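Local atomic coordinates of cation efflux system protein CusF (Escherichia coli, PDB entry 3E6Z), a protein that binds copper in the periplasm as a metallochaperone and forms part of the Cus efflux system that makes the bacterium resistant to copper and silver. Residues A[41-46]-A[62-67]. The protein carries 1 engineered substitution. Numbering follows the deposited sequence.
Sequences MRFTIT and FNFVQQ. With CU (copper (II) ion), chain B; ACT (acetate ion), chain C.
The ring of Phe-43 meets two other phenylalanine rings. Over one of its faces stands the edge of Phe-62, with CE2 3.6 Å above the plane and shifted toward the rim. The nearest atoms of this pair are Phe-43 CZ and Phe-62 CE2, 3.7 Å apart. The planes are turned 68° against each other, a T-shaped pair. Toward Phe-64 the roles change. Here Phe-43 gives its edge, and CE1 sits over the centre of the Phe-64 ring, touching all six ring atoms at similar range. This pair is T-shaped too, with planes at 64° and centroids 4.9 Å apart. In both Phe-62 and Phe-64, CG sits in the notch flanked by N and C of its own backbone. The shared chi1 sends both rings off strand 59-67 in the same way, toward Phe-43.

The protein has the OB fold, a small beta-barrel. Strands 39-44 and 59-67 are not neighbours in the sheet, and no hydrogen bond joins these two segments. The aromatic cluster bridges them across the buried barrel interior. Ile-26 and Leu-73 pack on both Phe-43 and Phe-62. Backbone bonds from Thr-44 to Ser-71 and Leu-73 link strand 39-44 to strand 70-78, which helps close the barrel.

Two residues before Phe-43, Met-41 binds copper(II) through SD, 2.3 Å from the metal. His-28 and Met-39 are the other protein ligands. Arg-42 makes no contact with segment 62-67. Its NE donates to acetate OXT at 2.9 Å, with an N-H...O angle of 155°. OXT approaches the guanidinium side-on, level with its plane. The acetate is probably a crystallisation additive.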
# COMPACT_ATOMS: atom_id res chain seq x y z
N MET A 41 1.94 -4.97 6.36
CA MET A 41 1.64 -5.78 5.19
C MET A 41 2.70 -5.53 4.13
O MET A 41 3.33 -4.45 4.09
CB MET A 41 0.22 -5.51 4.59
CG MET A 41 -0.89 -5.59 5.60
SD MET A 41 -2.50 -5.47 4.88
CE MET A 41 -2.84 -7.15 4.35
N ARG A 42 2.84 -6.51 3.20
CA ARG A 42 3.71 -6.39 2.06
C ARG A 42 2.93 -5.94 0.84
O ARG A 42 1.87 -6.58 0.48
CB ARG A 42 4.37 -7.74 1.71
CG ARG A 42 5.34 -8.19 2.77
CD ARG A 42 5.64 -9.70 2.69
NE ARG A 42 6.25 -10.20 1.46
CZ ARG A 42 7.55 -10.14 1.16
NH1 ARG A 42 7.99 -10.63 0.01
NH2 ARG A 42 8.44 -9.53 1.93
N PHE A 43 3.38 -4.92 0.17
CA PHE A 43 2.74 -4.35 -1.04
C PHE A 43 3.71 -4.47 -2.18
O PHE A 43 4.93 -4.35 -2.07
CB PHE A 43 2.36 -2.87 -0.79
CG PHE A 43 1.33 -2.72 0.29
CD1 PHE A 43 -0.05 -2.81 -0.07
CD2 PHE A 43 1.68 -2.61 1.68
CE1 PHE A 43 -1.02 -2.87 0.87
CE2 PHE A 43 0.67 -2.57 2.61
CZ PHE A 43 -0.68 -2.70 2.26
N THR A 44 3.12 -4.80 -3.36
CA THR A 44 3.91 -5.14 -4.54
C THR A 44 3.99 -3.99 -5.52
O THR A 44 2.97 -3.42 -5.90
CB THR A 44 3.30 -6.39 -5.21
OG1 THR A 44 3.32 -7.47 -4.31
CG2 THR A 44 4.07 -6.79 -6.48
N ILE A 45 5.21 -3.67 -5.96
CA ILE A 45 5.44 -2.69 -7.00
C ILE A 45 5.37 -3.46 -8.32
O ILE A 45 6.08 -4.44 -8.55
CB ILE A 45 6.86 -2.08 -6.89
CG1 ILE A 45 7.11 -1.49 -5.50
CG2 ILE A 45 7.08 -1.07 -8.02
CD1 ILE A 45 8.59 -1.20 -5.29
N THR A 46 4.48 -3.01 -9.20
CA THR A 46 4.39 -3.56 -10.57
C THR A 46 4.84 -2.47 -11.54
O THR A 46 4.98 -1.29 -11.20
CB THR A 46 2.91 -3.96 -10.88
OG1 THR A 46 2.23 -2.75 -11.09
CG2 THR A 46 2.29 -4.82 -9.78
N PHE A 62 -1.27 5.78 -0.15
CA PHE A 62 -1.10 4.84 -1.21
C PHE A 62 -2.43 4.22 -1.47
O PHE A 62 -3.37 4.23 -0.71
CB PHE A 62 0.02 3.79 -0.90
CG PHE A 62 -0.26 2.97 0.31
CD1 PHE A 62 -0.03 3.46 1.65
CD2 PHE A 62 -0.72 1.61 0.19
CE1 PHE A 62 -0.30 2.67 2.73
CE2 PHE A 62 -0.92 0.83 1.27
CZ PHE A 62 -0.69 1.31 2.58
N ASN A 63 -2.47 3.64 -2.69
CA ASN A 63 -3.73 3.00 -3.17
C ASN A 63 -3.29 1.65 -3.73
O ASN A 63 -2.25 1.53 -4.36
CB ASN A 63 -4.40 3.80 -4.30
CG ASN A 63 -4.99 5.06 -3.73
OD1 ASN A 63 -6.04 5.02 -3.10
ND2 ASN A 63 -4.20 6.15 -3.73
N PHE A 64 -4.10 0.60 -3.48
CA PHE A 64 -3.70 -0.74 -3.97
C PHE A 64 -4.98 -1.52 -4.30
O PHE A 64 -6.09 -1.20 -3.94
CB PHE A 64 -2.86 -1.47 -2.85
CG PHE A 64 -3.62 -1.74 -1.57
CD1 PHE A 64 -3.69 -0.72 -0.58
CD2 PHE A 64 -4.27 -2.94 -1.30
CE1 PHE A 64 -4.31 -0.96 0.64
CE2 PHE A 64 -4.90 -3.13 -0.09
CZ PHE A 64 -4.90 -2.15 0.86
N VAL A 65 -4.70 -2.59 -5.08
CA VAL A 65 -5.75 -3.53 -5.46
C VAL A 65 -5.34 -4.93 -4.98
O VAL A 65 -4.18 -5.34 -5.09
CB VAL A 65 -6.04 -3.51 -7.00
CG1 VAL A 65 -6.52 -2.12 -7.34
CG2 VAL A 65 -5.02 -3.82 -7.69
N GLN A 66 -6.31 -5.65 -4.47
CA GLN A 66 -5.98 -7.06 -4.00
C GLN A 66 -6.14 -7.99 -5.17
O GLN A 66 -7.13 -7.90 -5.98
CB GLN A 66 -6.92 -7.48 -2.86
CG GLN A 66 -6.41 -8.64 -2.06
CD GLN A 66 -5.11 -8.29 -1.29
OE1 GLN A 66 -4.82 -7.12 -0.94
NE2 GLN A 66 -4.36 -9.37 -0.95
N GLN A 67 -5.15 -8.86 -5.33
CA GLN A 67 -5.15 -9.91 -6.39
C GLN A 67 -4.72 -11.20 -5.68
O GLN A 67 -3.53 -11.48 -5.55
CB GLN A 67 -4.24 -9.53 -7.53
CG GLN A 67 -4.32 -10.56 -8.65
CD GLN A 67 -3.42 -10.21 -9.75
OE1 GLN A 67 -3.75 -9.44 -10.67
NE2 GLN A 67 -2.24 -10.74 -9.70
CU CU B . -4.11 -4.68 6.35
C ACT C . 3.06 -10.57 -0.36
O ACT C . 3.26 -9.93 -1.37
OXT ACT C . 3.95 -11.36 0.11
CH3 ACT C . 1.78 -10.39 0.33